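Local coordinates for DNA topoisomerase 2-associated protein PAT1 (Saccharomyces cerevisiae, PDB 5LMG), which activates mRNA decapping and represses translation in yeast, its C-terminal domain binding directly to the decapping enzyme Dcp2 and the exonuclease Xrn1, at residues Y276-L281 with D302-T307. The protein carries 2 engineered substitutions. Sequence-based numbering, arbitrary orientation.
Engineered in segment 276-281: A279 (natural residue Gln). With EDO (1,2-ethanediol), chain M; EDO (1,2-ethanediol), chain F; EDO (1,2-ethanediol), chain H.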
loop_
_atom_site.group_PDB
_atom_site.type_symbol
_atom_site.label_atom_id
_atom_site.label_comp_id
_atom_site.label_asym_id
_atom_site.label_seq_id
_atom_site.Cartn_x
_atom_site.Cartn_y
_atom_site.Cartn_z
ATOM N N TYR A 276 -0.436 -3.907 6.878
ATOM C CA TYR A 276 -0.892 -3.102 5.735
ATOM C C TYR A 276 -2.286 -3.566 5.213
ATOM O O TYR A 276 -3.005 -2.757 4.630
ATOM C CB TYR A 276 0.154 -3.122 4.595
ATOM C CG TYR A 276 0.219 -4.426 3.831
ATOM C CD1 TYR A 276 0.849 -5.543 4.374
ATOM C CD2 TYR A 276 -0.343 -4.544 2.561
ATOM C CE1 TYR A 276 0.889 -6.757 3.688
ATOM C CE2 TYR A 276 -0.304 -5.753 1.863
ATOM C CZ TYR A 276 0.327 -6.852 2.427
ATOM O OH TYR A 276 0.380 -8.053 1.768
ATOM N N ILE A 277 -2.638 -4.862 5.392
ATOM C CA ILE A 277 -3.945 -5.391 4.959
ATOM C C ILE A 277 -5.027 -4.863 5.895
ATOM O O ILE A 277 -6.056 -4.374 5.424
ATOM C CB ILE A 277 -3.976 -6.947 4.843
ATOM C CG1 ILE A 277 -2.925 -7.460 3.831
ATOM C CG2 ILE A 277 -5.389 -7.428 4.473
ATOM C CD1 ILE A 277 -2.687 -8.984 3.808
ATOM N N TRP A 278 -4.786 -4.973 7.227
ATOM C CA TRP A 278 -5.732 -4.489 8.239
ATOM C C TRP A 278 -5.839 -2.965 8.213
ATOM O O TRP A 278 -6.908 -2.452 8.519
ATOM C CB TRP A 278 -5.397 -5.036 9.642
ATOM C CG TRP A 278 -5.459 -6.536 9.718
ATOM C CD1 TRP A 278 -4.398 -7.398 9.732
ATOM C CD2 TRP A 278 -6.643 -7.354 9.660
ATOM N NE1 TRP A 278 -4.846 -8.700 9.720
ATOM C CE2 TRP A 278 -6.220 -8.703 9.655
ATOM C CE3 TRP A 278 -8.024 -7.077 9.612
ATOM C CZ2 TRP A 278 -7.129 -9.774 9.638
ATOM C CZ3 TRP A 278 -8.922 -8.137 9.562
ATOM C CH2 TRP A 278 -8.475 -9.467 9.573
ATOM N N ALA A 279 -4.754 -2.249 7.809
ATOM C CA ALA A 279 -4.751 -0.781 7.671
ATOM C C ALA A 279 -5.654 -0.386 6.495
ATOM O O ALA A 279 -6.450 0.546 6.621
ATOM C CB ALA A 279 -3.337 -0.255 7.478
ATOM N N PHE A 280 -5.578 -1.135 5.381
ATOM C CA PHE A 280 -6.458 -0.924 4.237
ATOM C C PHE A 280 -7.929 -1.148 4.639
ATOM O O PHE A 280 -8.768 -0.305 4.323
ATOM C CB PHE A 280 -6.090 -1.843 3.051
ATOM C CG PHE A 280 -7.167 -1.894 1.981
ATOM C CD1 PHE A 280 -7.305 -0.861 1.055
ATOM C CD2 PHE A 280 -8.058 -2.962 1.919
ATOM C CE1 PHE A 280 -8.309 -0.899 0.080
ATOM C CE2 PHE A 280 -9.077 -2.988 0.961
ATOM C CZ PHE A 280 -9.190 -1.961 0.035
ATOM N N LEU A 281 -8.223 -2.282 5.337
ATOM C CA LEU A 281 -9.582 -2.644 5.763
ATOM C C LEU A 281 -10.158 -1.614 6.724
ATOM O O LEU A 281 -11.346 -1.355 6.666
ATOM C CB LEU A 281 -9.630 -4.051 6.382
ATOM C CG LEU A 281 -9.465 -5.243 5.435
ATOM C CD1 LEU A 281 -9.269 -6.534 6.218
ATOM C CD2 LEU A 281 -10.678 -5.392 4.488
ATOM N N ASP A 302 -13.599 -15.005 8.097
ATOM C CA ASP A 302 -12.671 -16.133 8.243
ATOM C C ASP A 302 -11.226 -15.663 8.523
ATOM O O ASP A 302 -10.496 -16.326 9.258
ATOM C CB ASP A 302 -12.765 -17.087 7.045
ATOM C CG ASP A 302 -14.132 -17.744 6.860
ATOM O OD1 ASP A 302 -14.840 -17.963 7.882
ATOM O OD2 ASP A 302 -14.495 -18.042 5.697
ATOM N N GLU A 303 -10.850 -14.484 8.001
ATOM C CA GLU A 303 -9.530 -13.889 8.232
ATOM C C GLU A 303 -9.422 -13.318 9.646
ATOM O O GLU A 303 -8.362 -13.447 10.259
ATOM C CB GLU A 303 -9.196 -12.846 7.167
ATOM C CG GLU A 303 -8.953 -13.444 5.783
ATOM C CD GLU A 303 -7.785 -14.402 5.578
ATOM O OE1 GLU A 303 -7.774 -15.084 4.527
ATOM O OE2 GLU A 303 -6.885 -14.481 6.448
ATOM N N ILE A 304 -10.553 -12.787 10.193
ATOM C CA ILE A 304 -10.646 -12.283 11.566
ATOM C C ILE A 304 -10.415 -13.473 12.536
ATOM O O ILE A 304 -9.590 -13.362 13.447
ATOM C CB ILE A 304 -12.002 -11.545 11.829
ATOM C CG1 ILE A 304 -12.071 -10.200 11.049
ATOM C CG2 ILE A 304 -12.241 -11.326 13.336
ATOM C CD1 ILE A 304 -13.458 -9.581 10.926
ATOM N N PHE A 305 -11.127 -14.601 12.305
ATOM C CA PHE A 305 -11.006 -15.811 13.126
ATOM C C PHE A 305 -9.604 -16.467 13.036
ATOM O O PHE A 305 -9.077 -16.879 14.071
ATOM C CB PHE A 305 -12.138 -16.814 12.835
ATOM C CG PHE A 305 -13.542 -16.324 13.127
ATOM C CD1 PHE A 305 -13.773 -15.327 14.075
ATOM C CD2 PHE A 305 -14.635 -16.865 12.463
ATOM C CE1 PHE A 305 -15.069 -14.858 14.326
ATOM C CE2 PHE A 305 -15.933 -16.426 12.746
ATOM C CZ PHE A 305 -16.139 -15.418 13.666
ATOM N N ALA A 306 -8.993 -16.516 11.829
ATOM C CA ALA A 306 -7.643 -17.056 11.628
ATOM C C ALA A 306 -6.613 -16.255 12.452
ATOM O O ALA A 306 -5.760 -16.868 13.091
ATOM C CB ALA A 306 -7.271 -17.029 10.152
ATOM N N THR A 307 -6.737 -14.899 12.482
ATOM C CA THR A 307 -5.862 -14.000 13.247
ATOM C C THR A 307 -6.015 -14.229 14.754
ATOM O O THR A 307 -5.006 -14.236 15.460
ATOM C CB THR A 307 -6.067 -12.519 12.838
ATOM O OG1 THR A 307 -5.792 -12.382 11.446
ATOM C CG2 THR A 307 -5.152 -11.566 13.598
HETATM C C1 EDO M . -3.600 -15.049 10.672
HETATM O O1 EDO M . -3.649 -15.071 9.258
HETATM C C2 EDO M . -2.399 -14.211 11.204
HETATM O O2 EDO M . -2.682 -12.819 11.178
HETATM C C1 EDO F . -13.383 -21.338 9.100
HETATM O O1 EDO F . -13.710 -20.016 9.520
HETATM C C2 EDO F . -12.401 -21.301 7.914
HETATM O O2 EDO F . -13.096 -20.881 6.754
HETATM C C1 EDO H . -3.718 -15.652 5.798
HETATM O O1 EDO H . -4.097 -14.541 6.599
HETATM C C2 EDO H . -3.832 -15.264 4.305
HETATM O O2 EDO H . -2.834 -14.310 3.927
#
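Among residues 276-281, W278 alone reaches segment 302-307, its indole meeting E303, I304 and T307; further along the same helix, L281 packs on I296 and V300. The local axes come no closer than 13.2 Å at an angle of 137°, too far apart for backbone packing, so the large side chain spans the distance. CG stands anti to the carbonyl carbon (chi1 -61°), and with chi2 at 103° the benzo edge (CZ2, CH2, CZ3) faces the far helix. Apolar contact comes from I304, whose CG1 lies 4.0 Å from W278 CH2, oblique to the ring. The polar neighbours gather at CZ2: E303 O sits at the ring edge, 3.9 Å from W278 CZ2, while T307 OG1 approaches the same carbon obliquely at 3.4 Å. That hydroxyl also accepts a hydrogen bond from an ethanediol, 3.2 Å from its O2 to T307 OG1. E303 also meets the ring through CB, while OE1 hydrogen-bonds Q251 NE2. F254 meets the W278 ring edge-to-face, and L349 of helix 329-355 also packs on it. With an alanine at W278, I304 CG1 and the F254 ring would probably lose their aromatic partner and a gap would open between the helices. Successive helices joined by a short turn and packed through large side chains suit the mainly helical Pat1 C-terminal domain, whose family belongs to the TPR clan; here the far helix also presents I304 and F305 to the bound Dcp2 peptide.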